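Long-range contacts in Rab GDP-dissociation inhibitor (Saccharomyces cerevisiae, PDB 3CPI), which inhibits GDP release from the Rab GTPase Sec4, is essential to the yeast secretory pathway, and extracts GDP-bound Ypt7 from vacuolar membranes: residues 110-115 with 231-236; 89-94 with 221-226; 312-317 with 359-364; 123-128 with 136-141. One frame throughout, in Å; residues are numbered along the deposited sequence.

Contact 1. Residues 110-115 with 231-236; sequences FKQVSG and PYLYPM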
loop_
_atom_site.group_PDB
_atom_site.type_symbol
_atom_site.label_atom_id
_atom_site.label_comp_id
_atom_site.label_asym_id
_atom_site.label_seq_id
_atom_site.Cartn_x
_atom_site.Cartn_y
_atom_site.Cartn_z
ATOM N N PHE A 110 1.844 -13.706 5.892
ATOM C CA PHE A 110 0.942 -13.126 4.904
ATOM C C PHE A 110 -0.114 -14.130 4.483
ATOM O O PHE A 110 0.208 -15.224 4.016
ATOM C CB PHE A 110 1.717 -12.603 3.693
ATOM C CG PHE A 110 2.406 -11.289 3.943
ATOM C CD1 PHE A 110 1.723 -10.087 3.760
ATOM C CD2 PHE A 110 3.729 -11.251 4.373
ATOM C CE1 PHE A 110 2.348 -8.869 3.994
ATOM C CE2 PHE A 110 4.371 -10.034 4.615
ATOM C CZ PHE A 110 3.681 -8.840 4.429
ATOM N N LYS A 111 -1.375 -13.753 4.675
ATOM C CA LYS A 111 -2.498 -14.587 4.269
ATOM C C LYS A 111 -3.254 -13.943 3.105
ATOM O O LYS A 111 -3.398 -12.713 3.038
ATOM C CB LYS A 111 -3.445 -14.870 5.449
ATOM C CG LYS A 111 -4.700 -15.685 5.062
ATOM C CD LYS A 111 -5.778 -15.659 6.142
ATOM C CE LYS A 111 -7.052 -16.333 5.673
ATOM N NZ LYS A 111 -7.827 -15.477 4.712
ATOM N N GLN A 112 -3.715 -14.802 2.197
ATOM C CA GLN A 112 -4.526 -14.424 1.051
ATOM C C GLN A 112 -5.727 -13.559 1.408
ATOM O O GLN A 112 -6.444 -13.833 2.365
ATOM C CB GLN A 112 -5.031 -15.679 0.332
ATOM C CG GLN A 112 -4.484 -15.877 -1.067
ATOM C CD GLN A 112 -5.507 -16.511 -2.023
ATOM O OE1 GLN A 112 -5.566 -16.160 -3.208
ATOM N NE2 GLN A 112 -6.307 -17.445 -1.512
ATOM N N VAL A 113 -5.925 -12.507 0.620
ATOM C CA VAL A 113 -7.157 -11.737 0.631
ATOM C C VAL A 113 -8.146 -12.488 -0.262
ATOM O O VAL A 113 -7.780 -12.987 -1.331
ATOM C CB VAL A 113 -6.898 -10.280 0.154
ATOM C CG1 VAL A 113 -8.180 -9.582 -0.299
ATOM C CG2 VAL A 113 -6.206 -9.492 1.259
ATOM N N SER A 114 -9.392 -12.575 0.186
ATOM C CA SER A 114 -10.368 -13.475 -0.430
ATOM C C SER A 114 -10.934 -13.049 -1.790
ATOM O O SER A 114 -11.362 -13.900 -2.574
ATOM C CB SER A 114 -11.492 -13.800 0.555
ATOM O OG SER A 114 -10.986 -14.597 1.615
ATOM N N GLY A 115 -10.927 -11.752 -2.079
ATOM C CA GLY A 115 -11.519 -11.261 -3.315
ATOM C C GLY A 115 -10.908 -9.992 -3.865
ATOM O O GLY A 115 -10.173 -9.278 -3.170
ATOM N N PRO A 231 -5.139 -11.541 -6.090
ATOM C CA PRO A 231 -3.695 -11.367 -6.180
ATOM C C PRO A 231 -3.063 -10.792 -4.909
ATOM O O PRO A 231 -1.853 -10.626 -4.864
ATOM C CB PRO A 231 -3.546 -10.374 -7.335
ATOM C CG PRO A 231 -4.794 -9.556 -7.293
ATOM C CD PRO A 231 -5.874 -10.403 -6.684
ATOM N N TYR A 232 -3.875 -10.524 -3.885
ATOM C CA TYR A 232 -3.460 -9.704 -2.749
ATOM C C TYR A 232 -3.232 -10.489 -1.477
ATOM O O TYR A 232 -4.001 -11.402 -1.157
ATOM C CB TYR A 232 -4.494 -8.608 -2.473
ATOM C CG TYR A 232 -4.705 -7.699 -3.651
ATOM C CD1 TYR A 232 -3.672 -6.873 -4.096
ATOM C CD2 TYR A 232 -5.928 -7.673 -4.336
ATOM C CE1 TYR A 232 -3.841 -6.050 -5.183
ATOM C CE2 TYR A 232 -6.109 -6.836 -5.429
ATOM C CZ TYR A 232 -5.051 -6.035 -5.848
ATOM O OH TYR A 232 -5.183 -5.203 -6.914
ATOM N N LEU A 233 -2.189 -10.093 -0.748
ATOM C CA LEU A 233 -1.872 -10.657 0.560
ATOM C C LEU A 233 -1.969 -9.610 1.678
ATOM O O LEU A 233 -1.822 -8.403 1.451
ATOM C CB LEU A 233 -0.481 -11.303 0.544
ATOM C CG LEU A 233 -0.235 -12.469 -0.429
ATOM C CD1 LEU A 233 1.253 -12.722 -0.585
ATOM C CD2 LEU A 233 -0.937 -13.746 0.027
ATOM N N TYR A 234 -2.216 -10.091 2.890
ATOM C CA TYR A 234 -2.320 -9.245 4.060
ATOM C C TYR A 234 -1.856 -10.050 5.276
ATOM O O TYR A 234 -2.223 -11.226 5.410
ATOM C CB TYR A 234 -3.757 -8.766 4.227
ATOM C CG TYR A 234 -3.944 -7.709 5.293
ATOM C CD1 TYR A 234 -3.480 -6.407 5.103
ATOM C CD2 TYR A 234 -4.603 -8.009 6.484
ATOM C CE1 TYR A 234 -3.663 -5.425 6.085
ATOM C CE2 TYR A 234 -4.792 -7.045 7.466
ATOM C CZ TYR A 234 -4.320 -5.755 7.262
ATOM O OH TYR A 234 -4.517 -4.801 8.233
ATOM N N PRO A 235 -1.027 -9.437 6.150
ATOM C CA PRO A 235 -0.446 -10.198 7.256
ATOM C C PRO A 235 -1.475 -10.537 8.316
ATOM O O PRO A 235 -2.387 -9.751 8.576
ATOM C CB PRO A 235 0.608 -9.243 7.846
ATOM C CG PRO A 235 0.753 -8.129 6.870
ATOM C CD PRO A 235 -0.567 -8.037 6.162
ATOM N N MET A 236 -1.336 -11.711 8.915
ATOM C CA MET A 236 -2.113 -12.043 10.100
ATOM C C MET A 236 -1.785 -11.018 11.182
ATOM O O MET A 236 -0.617 -10.679 11.376
ATOM C CB MET A 236 -1.781 -13.460 10.576
ATOM C CG MET A 236 -2.300 -14.565 9.656
ATOM S SD MET A 236 -4.103 -14.543 9.396
ATOM C CE MET A 236 -4.694 -14.844 11.059
#
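Phe110 and Pro235 lie side by side at the apolar centre of an antiparallel strand pair, 110-112 with 232-235, inside the mixed sheet of this GDI fold. The two rings point the same way, and Phe110 CE1 comes within 3.4 Å of Pro235 CG. Leu233 shares this face: its CB packs 4.1 Å from Phe110 CB, while Leu89 of the next strand closes in on both Phe110 and Leu233. The phenyl ring reaches the proline because CG stands anti to the carbonyl carbon (chi1 -77°). An alanine here would remove the ring, and is likely to open a gap beside Pro235 CG and CD. Just past the strand, Val113 CG2 meets Tyr234 CB at 3.9 Å, and Val113 CB sits against that of Tyr232.

Lys111 and Tyr234 form a hydrogen-bonded pair, with Lys111 N to Tyr234 O at 2.8 Å and Tyr234 N to Lys111 O at 2.9 Å; Val113 N to Tyr232 O, at 2.8 Å, is the straightest of the three bonds (169°). His352 also bonds to the Lys111 carbonyl, and Tyr234 OH to Asp83. Phe110 to Gln112 belong to one experimentally defined Ypt1-interacting region, and Tyr234 to Met236 to another, so the pairing joins the two. At the polar edge, the lysine chain runs past Met236 SD, 3.8 Å from Lys111 CD, then bends at its last torsion so that NZ donates to Gln112 O at 3.2 Å.

Contact 2. Residues 89-94 with 221-226; sequences LMANGE and CQSVAR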
loop_
_atom_site.group_PDB
_atom_site.type_symbol
_atom_site.label_atom_id
_atom_site.label_comp_id
_atom_site.label_asym_id
_atom_site.label_seq_id
_atom_site.Cartn_x
_atom_site.Cartn_y
_atom_site.Cartn_z
ATOM N N LEU A 89 -0.700 -6.523 -0.455
ATOM C CA LEU A 89 0.545 -6.918 -1.091
ATOM C C LEU A 89 0.224 -7.741 -2.327
ATOM O O LEU A 89 -0.514 -8.724 -2.240
ATOM C CB LEU A 89 1.389 -7.731 -0.100
ATOM C CG LEU A 89 2.711 -8.362 -0.554
ATOM C CD1 LEU A 89 3.719 -7.309 -1.006
ATOM C CD2 LEU A 89 3.324 -9.270 0.534
ATOM N N MET A 90 0.758 -7.326 -3.473
ATOM C CA MET A 90 0.642 -8.086 -4.718
ATOM C C MET A 90 1.510 -9.340 -4.574
ATOM O O MET A 90 2.736 -9.246 -4.485
ATOM C CB MET A 90 1.099 -7.220 -5.898
ATOM C CG MET A 90 1.142 -7.892 -7.274
ATOM S SD MET A 90 -0.447 -8.205 -8.078
ATOM C CE MET A 90 -1.197 -6.584 -8.134
ATOM N N ALA A 91 0.867 -10.504 -4.533
ATOM C CA ALA A 91 1.551 -11.763 -4.223
ATOM C C ALA A 91 2.869 -11.998 -4.966
ATOM O O ALA A 91 3.851 -12.379 -4.345
ATOM C CB ALA A 91 0.600 -12.960 -4.397
ATOM N N ASN A 92 2.902 -11.773 -6.279
ATOM C CA ASN A 92 4.132 -12.005 -7.049
ATOM C C ASN A 92 4.938 -10.732 -7.332
ATOM O O ASN A 92 5.922 -10.765 -8.072
ATOM C CB ASN A 92 3.834 -12.733 -8.364
ATOM C CG ASN A 92 3.456 -14.204 -8.172
ATOM O OD1 ASN A 92 3.376 -14.951 -9.147
ATOM N ND2 ASN A 92 3.225 -14.621 -6.929
ATOM N N GLY A 93 4.528 -9.611 -6.749
ATOM C CA GLY A 93 5.223 -8.348 -6.997
ATOM C C GLY A 93 6.618 -8.255 -6.395
ATOM O O GLY A 93 7.059 -9.134 -5.633
ATOM N N GLU A 94 7.298 -7.165 -6.737
ATOM C CA GLU A 94 8.633 -6.855 -6.238
ATOM C C GLU A 94 8.762 -6.785 -4.724
ATOM O O GLU A 94 9.756 -7.246 -4.173
ATOM C CB GLU A 94 9.109 -5.534 -6.828
ATOM C CG GLU A 94 9.834 -5.674 -8.134
ATOM C CD GLU A 94 10.500 -4.378 -8.523
ATOM O OE1 GLU A 94 9.803 -3.502 -9.080
ATOM O OE2 GLU A 94 11.714 -4.232 -8.250
ATOM N N CYS A 221 -2.544 -11.447 -13.070
ATOM C CA CYS A 221 -3.097 -12.774 -13.334
ATOM C C CYS A 221 -2.274 -13.889 -12.703
ATOM O O CYS A 221 -2.837 -14.825 -12.135
ATOM C CB CYS A 221 -3.288 -12.993 -14.830
ATOM S SG CYS A 221 -4.496 -11.854 -15.529
ATOM N N GLN A 222 -0.950 -13.769 -12.766
ATOM C CA GLN A 222 -0.051 -14.755 -12.158
ATOM C C GLN A 222 -0.166 -14.767 -10.638
ATOM O O GLN A 222 -0.023 -15.820 -10.004
ATOM C CB GLN A 222 1.402 -14.483 -12.540
ATOM C CG GLN A 222 1.757 -14.805 -13.975
ATOM C CD GLN A 222 3.208 -14.485 -14.309
ATOM O OE1 GLN A 222 3.817 -13.575 -13.730
ATOM N NE2 GLN A 222 3.767 -15.234 -15.255
ATOM N N SER A 223 -0.407 -13.588 -10.061
ATOM C CA SER A 223 -0.576 -13.442 -8.611
ATOM C C SER A 223 -1.872 -14.064 -8.106
ATOM O O SER A 223 -1.912 -14.565 -6.990
ATOM C CB SER A 223 -0.514 -11.974 -8.194
ATOM O OG SER A 223 0.765 -11.430 -8.444
ATOM N N VAL A 224 -2.927 -14.009 -8.918
ATOM C CA VAL A 224 -4.198 -14.662 -8.588
ATOM C C VAL A 224 -4.033 -16.181 -8.635
ATOM O O VAL A 224 -4.474 -16.880 -7.726
ATOM C CB VAL A 224 -5.353 -14.235 -9.538
ATOM C CG1 VAL A 224 -6.628 -15.021 -9.230
ATOM C CG2 VAL A 224 -5.622 -12.747 -9.433
ATOM N N ALA A 225 -3.386 -16.676 -9.690
ATOM C CA ALA A 225 -3.198 -18.115 -9.896
ATOM C C ALA A 225 -2.357 -18.776 -8.803
ATOM O O ALA A 225 -2.474 -19.982 -8.575
ATOM C CB ALA A 225 -2.602 -18.392 -11.281
ATOM N N ARG A 226 -1.519 -17.984 -8.131
ATOM C CA ARG A 226 -0.714 -18.459 -7.000
ATOM C C ARG A 226 -1.555 -19.214 -5.972
ATOM O O ARG A 226 -1.396 -20.427 -5.808
ATOM C CB ARG A 226 0.020 -17.294 -6.335
ATOM C CG ARG A 226 1.535 -17.348 -6.442
ATOM C CD ARG A 226 2.156 -17.690 -5.096
ATOM N NE ARG A 226 3.575 -18.032 -5.206
ATOM C CZ ARG A 226 4.268 -18.679 -4.268
ATOM N NH1 ARG A 226 3.677 -19.068 -3.142
ATOM N NH2 ARG A 226 5.556 -18.948 -4.456
HETATM O O HOH W 1 4.775 -13.989 -11.214
#
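Asn92 and Arg226 are set almost perpendicular, amide and guanidinium planes 86° apart, where the turn after strand 89-90 meets the flank of helix 210-227. The approach is through the arginine's aliphatic part: Asn92 ND2 lies 3.2 Å from Arg226 CG, so the amide nitrogen rests beside the methylene chain. The chain bends at chi2 (-108°), and CD and NE still pass near the same nitrogen. On the other branch of the amide, Asn92 OD1 faces Gln222. A water donates to both Asn92 OD1 and Gln222 OE1, at 2.7 Å from Asn92 OD1, and so bridges two side-chain oxygens that could not pair directly.

Ser223 works from the next position along the helix. Its OG accepts from Asn92 N at 3.1 Å with an angle of 151° at the hydrogen, and it also bonds to Leu219 O, one helical turn back. The hydroxyl thereby links the helix backbone to the turn. Met90 brings SD to 3.5 Å from Ser223 OG, and Ala91 CB packs 4.1 Å from Ser223 CB.

Met90 to Gly93 form a type I beta turn, closed by a hydrogen bond from Gly93 N to Met90 O, and Gly93 is the N-cap of helix 94-102. The turn therefore leads from strand 89-90, paired with strand 232-235, into helix 94-102, while helix 210-227 packs against it through Ser223.

Contact 3. Residues 312-317 with 359-364; sequences ICILNH and HYLAII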
loop_
_atom_site.group_PDB
_atom_site.type_symbol
_atom_site.label_atom_id
_atom_site.label_comp_id
_atom_site.label_asym_id
_atom_site.label_seq_id
_atom_site.Cartn_x
_atom_site.Cartn_y
_atom_site.Cartn_z
ATOM N N ILE A 312 -12.225 4.692 8.227
ATOM C CA ILE A 312 -12.220 3.339 8.783
ATOM C C ILE A 312 -13.635 3.019 9.288
ATOM O O ILE A 312 -14.112 3.607 10.267
ATOM C CB ILE A 312 -11.175 3.175 9.919
ATOM C CG1 ILE A 312 -9.763 3.499 9.415
ATOM C CG2 ILE A 312 -11.224 1.760 10.499
ATOM C CD1 ILE A 312 -8.666 3.434 10.482
ATOM N N CYS A 313 -14.311 2.107 8.599
ATOM C CA CYS A 313 -15.688 1.742 8.943
ATOM C C CYS A 313 -15.723 0.374 9.605
ATOM O O CYS A 313 -14.972 -0.529 9.223
ATOM C CB CYS A 313 -16.584 1.744 7.702
ATOM S SG CYS A 313 -16.511 3.257 6.731
ATOM N N ILE A 314 -16.587 0.234 10.609
ATOM C CA ILE A 314 -16.824 -1.060 11.243
ATOM C C ILE A 314 -18.198 -1.573 10.836
ATOM O O ILE A 314 -19.182 -0.832 10.860
ATOM C CB ILE A 314 -16.725 -0.996 12.781
ATOM C CG1 ILE A 314 -15.328 -0.534 13.212
ATOM C CG2 ILE A 314 -17.038 -2.370 13.394
ATOM C CD1 ILE A 314 -15.172 -0.334 14.715
ATOM N N LEU A 315 -18.242 -2.844 10.451
ATOM C CA LEU A 315 -19.476 -3.500 10.043
ATOM C C LEU A 315 -19.710 -4.743 10.907
ATOM O O LEU A 315 -18.758 -5.313 11.447
ATOM C CB LEU A 315 -19.404 -3.892 8.560
ATOM C CG LEU A 315 -18.696 -2.983 7.538
ATOM C CD1 LEU A 315 -18.622 -3.694 6.203
ATOM C CD2 LEU A 315 -19.357 -1.597 7.383
ATOM N N ASN A 316 -20.977 -5.145 11.035
ATOM C CA ASN A 316 -21.372 -6.376 11.745
ATOM C C ASN A 316 -21.747 -7.503 10.783
ATOM O O ASN A 316 -22.253 -8.555 11.198
ATOM C CB ASN A 316 -22.568 -6.101 12.670
ATOM C CG ASN A 316 -22.184 -5.317 13.916
ATOM O OD1 ASN A 316 -21.008 -4.989 14.133
ATOM N ND2 ASN A 316 -23.182 -5.005 14.745
ATOM N N HIS A 317 -21.497 -7.265 9.498
ATOM C CA HIS A 317 -21.904 -8.162 8.424
ATOM C C HIS A 317 -20.912 -8.014 7.270
ATOM O O HIS A 317 -20.234 -6.988 7.178
ATOM C CB HIS A 317 -23.299 -7.766 7.943
ATOM C CG HIS A 317 -23.354 -6.393 7.351
ATOM N ND1 HIS A 317 -23.553 -5.262 8.112
ATOM C CD2 HIS A 317 -23.208 -5.966 6.074
ATOM C CE1 HIS A 317 -23.543 -4.200 7.327
ATOM N NE2 HIS A 317 -23.336 -4.599 6.085
ATOM N N HIS A 359 -17.237 -9.226 13.118
ATOM C CA HIS A 359 -17.013 -7.834 12.713
ATOM C C HIS A 359 -16.091 -7.719 11.491
ATOM O O HIS A 359 -15.249 -8.595 11.248
ATOM C CB HIS A 359 -16.441 -7.023 13.877
ATOM C CG HIS A 359 -17.369 -6.897 15.045
ATOM N ND1 HIS A 359 -18.417 -6.000 15.072
ATOM C CD2 HIS A 359 -17.404 -7.552 16.230
ATOM C CE1 HIS A 359 -19.060 -6.113 16.221
ATOM N NE2 HIS A 359 -18.462 -7.043 16.943
ATOM N N TYR A 360 -16.258 -6.634 10.735
ATOM C CA TYR A 360 -15.439 -6.350 9.547
ATOM C C TYR A 360 -14.888 -4.931 9.597
ATOM O O TYR A 360 -15.548 -4.020 10.110
ATOM C CB TYR A 360 -16.262 -6.526 8.264
ATOM C CG TYR A 360 -16.691 -7.954 8.000
ATOM C CD1 TYR A 360 -17.734 -8.536 8.722
ATOM C CD2 TYR A 360 -16.058 -8.718 7.022
ATOM C CE1 TYR A 360 -18.129 -9.843 8.490
ATOM C CE2 TYR A 360 -16.441 -10.025 6.780
ATOM C CZ TYR A 360 -17.479 -10.583 7.518
ATOM O OH TYR A 360 -17.869 -11.878 7.286
ATOM N N LEU A 361 -13.676 -4.751 9.070
ATOM C CA LEU A 361 -13.124 -3.419 8.865
ATOM C C LEU A 361 -13.149 -3.095 7.380
ATOM O O LEU A 361 -12.624 -3.848 6.565
ATOM C CB LEU A 361 -11.695 -3.309 9.411
ATOM C CG LEU A 361 -11.475 -3.422 10.921
ATOM C CD1 LEU A 361 -9.997 -3.628 11.230
ATOM C CD2 LEU A 361 -12.028 -2.212 11.663
ATOM N N ALA A 362 -13.788 -1.986 7.041
ATOM C CA ALA A 362 -13.832 -1.501 5.672
ATOM C C ALA A 362 -13.222 -0.114 5.651
ATOM O O ALA A 362 -13.800 0.824 6.192
ATOM C CB ALA A 362 -15.261 -1.463 5.165
ATOM N N ILE A 363 -12.043 0.003 5.045
ATOM C CA ILE A 363 -11.309 1.264 5.038
ATOM C C ILE A 363 -11.349 1.912 3.656
ATOM O O ILE A 363 -10.874 1.345 2.674
ATOM C CB ILE A 363 -9.848 1.074 5.524
ATOM C CG1 ILE A 363 -9.811 0.346 6.879
ATOM C CG2 ILE A 363 -9.115 2.415 5.634
ATOM C CD1 ILE A 363 -9.667 -1.176 6.792
ATOM N N ILE A 364 -11.918 3.109 3.590
ATOM C CA ILE A 364 -12.091 3.818 2.325
ATOM C C ILE A 364 -11.101 4.967 2.241
ATOM O O ILE A 364 -10.898 5.692 3.217
ATOM C CB ILE A 364 -13.539 4.336 2.163
ATOM C CG1 ILE A 364 -14.537 3.177 2.265
ATOM C CG2 ILE A 364 -13.714 5.095 0.843
ATOM C CD1 ILE A 364 -15.927 3.614 2.644
#
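Tyr360 packs against Leu315 and His317 at one end of an antiparallel strand pair, 312-315 with 360-364, in the mixed sheet of the protein. Its CB lies 4.1 Å from Leu315 CB, on the face that also carries Cys313 and Ala362. Moving outward, CG lies near His317 O; CD1 approaches that oxygen most closely, at 3.3 Å, and CE1 meets His317 C. A Tyr360 chi1 of -66° sets the ring beside its own backbone N, along the segment that follows Leu315, where Pro318 also touches it. The backbone beneath is secured at both ends of the residue, by Tyr360 N to Leu315 O at 2.9 Å and Leu315 N to Tyr360 O at 3.0 Å.

Farther along this face, Leu315 CD1 touches Ala362 CB. On the opposite face the paired residues are aliphatic: Ile314 lies alongside Leu361, and Ile312 alongside Ile363. Strands 343-349 and 389-400 flank the pair, placing it in the sheet's interior. Cys313 and Ala362 form the second hydrogen-bonded pair, and beyond them Cys313 SG reaches Ile364 CD1 at 4.1 Å.

Contact 4. Residues 123-128 with 136-141; sequences KIYKVP and SSPLMG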
loop_
_atom_site.group_PDB
_atom_site.type_symbol
_atom_site.label_atom_id
_atom_site.label_comp_id
_atom_site.label_asym_id
_atom_site.label_seq_id
_atom_site.Cartn_x
_atom_site.Cartn_y
_atom_site.Cartn_z
ATOM N N LYS A 123 -22.759 -0.796 -8.795
ATOM C CA LYS A 123 -22.497 -2.105 -8.190
ATOM C C LYS A 123 -21.028 -2.499 -8.297
ATOM O O LYS A 123 -20.268 -1.886 -9.050
ATOM C CB LYS A 123 -23.375 -3.192 -8.819
ATOM C CG LYS A 123 -24.854 -3.083 -8.469
ATOM C CD LYS A 123 -25.579 -4.420 -8.629
ATOM C CE LYS A 123 -27.097 -4.264 -8.422
ATOM N NZ LYS A 123 -27.884 -5.443 -8.933
ATOM N N ILE A 124 -20.639 -3.521 -7.533
ATOM C CA ILE A 124 -19.285 -4.067 -7.577
ATOM C C ILE A 124 -19.279 -5.505 -8.113
ATOM O O ILE A 124 -20.204 -6.290 -7.841
ATOM C CB ILE A 124 -18.556 -3.980 -6.199
ATOM C CG1 ILE A 124 -19.289 -4.801 -5.124
ATOM C CG2 ILE A 124 -18.378 -2.514 -5.773
ATOM C CD1 ILE A 124 -18.442 -5.161 -3.908
ATOM N N TYR A 125 -18.236 -5.831 -8.876
ATOM C CA TYR A 125 -18.110 -7.132 -9.535
ATOM C C TYR A 125 -16.706 -7.671 -9.353
ATOM O O TYR A 125 -15.747 -6.903 -9.318
ATOM C CB TYR A 125 -18.363 -7.012 -11.046
ATOM C CG TYR A 125 -19.676 -6.385 -11.437
ATOM C CD1 TYR A 125 -19.830 -5.000 -11.477
ATOM C CD2 TYR A 125 -20.764 -7.179 -11.782
ATOM C CE1 TYR A 125 -21.043 -4.422 -11.838
ATOM C CE2 TYR A 125 -21.982 -6.611 -12.145
ATOM C CZ TYR A 125 -22.113 -5.239 -12.173
ATOM O OH TYR A 125 -23.322 -4.686 -12.536
ATOM N N LYS A 126 -16.593 -8.991 -9.262
ATOM C CA LYS A 126 -15.308 -9.670 -9.266
ATOM C C LYS A 126 -14.510 -9.291 -10.514
ATOM O O LYS A 126 -15.049 -9.261 -11.625
ATOM C CB LYS A 126 -15.496 -11.190 -9.263
ATOM C CG LYS A 126 -15.937 -11.798 -7.954
ATOM C CD LYS A 126 -16.060 -13.313 -8.098
ATOM C CE LYS A 126 -16.157 -13.991 -6.744
ATOM N NZ LYS A 126 -16.634 -15.397 -6.873
ATOM N N VAL A 127 -13.230 -8.998 -10.317
ATOM C CA VAL A 127 -12.320 -8.776 -11.430
ATOM C C VAL A 127 -11.934 -10.137 -12.014
ATOM O O VAL A 127 -11.317 -10.952 -11.325
ATOM C CB VAL A 127 -11.065 -7.971 -10.998
ATOM C CG1 VAL A 127 -10.064 -7.861 -12.150
ATOM C CG2 VAL A 127 -11.466 -6.585 -10.488
ATOM N N PRO A 128 -12.302 -10.386 -13.286
ATOM C CA PRO A 128 -12.030 -11.681 -13.923
ATOM C C PRO A 128 -10.555 -11.816 -14.313
ATOM O O PRO A 128 -10.050 -11.016 -15.085
ATOM C CB PRO A 128 -12.945 -11.670 -15.154
ATOM C CG PRO A 128 -13.136 -10.224 -15.478
ATOM C CD PRO A 128 -12.980 -9.445 -14.197
ATOM N N SER A 136 -17.951 -15.889 -17.502
ATOM C CA SER A 136 -19.031 -15.916 -16.510
ATOM C C SER A 136 -19.352 -14.536 -15.936
ATOM O O SER A 136 -20.280 -14.398 -15.142
ATOM C CB SER A 136 -18.660 -16.854 -15.352
ATOM O OG SER A 136 -17.895 -16.159 -14.363
ATOM N N SER A 137 -18.590 -13.523 -16.336
ATOM C CA SER A 137 -18.630 -12.207 -15.688
ATOM C C SER A 137 -19.774 -11.295 -16.142
ATOM O O SER A 137 -19.903 -11.022 -17.331
ATOM C CB SER A 137 -17.284 -11.490 -15.876
ATOM O OG SER A 137 -17.376 -10.122 -15.518
ATOM N N PRO A 138 -20.596 -10.806 -15.188
ATOM C CA PRO A 138 -21.621 -9.794 -15.461
ATOM C C PRO A 138 -21.059 -8.416 -15.793
ATOM O O PRO A 138 -21.825 -7.506 -16.121
ATOM C CB PRO A 138 -22.411 -9.726 -14.146
ATOM C CG PRO A 138 -22.064 -10.970 -13.413
ATOM C CD PRO A 138 -20.640 -11.232 -13.778
ATOM N N LEU A 139 -19.739 -8.258 -15.705
ATOM C CA LEU A 139 -19.087 -7.023 -16.129
ATOM C C LEU A 139 -19.229 -6.771 -17.620
ATOM O O LEU A 139 -19.168 -5.624 -18.056
ATOM C CB LEU A 139 -17.598 -7.048 -15.792
ATOM C CG LEU A 139 -17.090 -6.517 -14.460
ATOM C CD1 LEU A 139 -15.596 -6.782 -14.385
ATOM C CD2 LEU A 139 -17.391 -5.029 -14.283
ATOM N N MET A 140 -19.419 -7.837 -18.396
ATOM C CA MET A 140 -19.385 -7.737 -19.853
ATOM C C MET A 140 -20.577 -8.386 -20.560
ATOM O O MET A 140 -21.120 -9.393 -20.091
ATOM C CB MET A 140 -18.078 -8.348 -20.382
ATOM C CG MET A 140 -16.827 -7.742 -19.762
ATOM S SD MET A 140 -15.346 -8.688 -20.073
ATOM C CE MET A 140 -15.489 -10.084 -18.957
ATOM N N GLY A 141 -20.952 -7.813 -21.703
ATOM C CA GLY A 141 -21.930 -8.417 -22.617
ATOM C C GLY A 141 -21.364 -9.686 -23.220
ATOM O O GLY A 141 -20.182 -9.986 -23.017
HETATM O O HOH W 2 -17.194 -10.342 -12.738
#
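Tyr125 and Leu139 make the main apolar contact: Tyr125 CB lies 3.7 Å from Leu139 CG, and Leu139 CD2 continues along the ring to CD1. Pro138 CB approaches Tyr125 CE2, also at 3.7 Å, from the same side of the ring plane, farther along the ring. A Tyr125 chi1 of -55° brings the ring up to the two residues. The other leucine branch, CD1, meets Pro128 CD at 3.7 Å, the two side chains crossing at about a right angle. A serine in place of Tyr125 would remove the ring, and is likely to leave a gap beside Pro138 CB and Leu139 CD2.

These contacts join the edge of a beta hairpin, formed by strands 110-120 and 123-126, to the loop between helices 131-136 and 142-157. Phe192 of helix 187-197 touches both Pro128 and Leu139.

Polar contacts shape the loop itself. Ser137 to Met140 form a type I beta turn, and Ser137 OG accepts from Leu139 N at 3.0 Å, making an ST turn. Lys145 NZ bonds to the carbonyl oxygens of Ser137 and Met140. Across the segments the polar link is a water, which donates to Lys126 O at 2.6 Å and lies 2.8 Å from Ser137 OG.

Contacts 1 and 2 touch directly, their centres 10 Å apart: Leu233 N lies 2.6 Å from Leu89 O and Pro231 O 2.7 Å from Ala91 N, probable hydrogen bonds that put strand 89-90 beside strand 232-235. Contact 4 is nested in the chain loop closed by contact 1, about 21 Å away between centres, and connects to it through strand 110-120, whose hairpin partner is 123-126. Contact 3 follows later in the sequence; its centre is about 17 Å from that of contact 1 in the same mixed sheet. Among the four, contact 1 includes residues of both experimentally defined Ypt1-interacting regions, with contact 2 packed immediately against it.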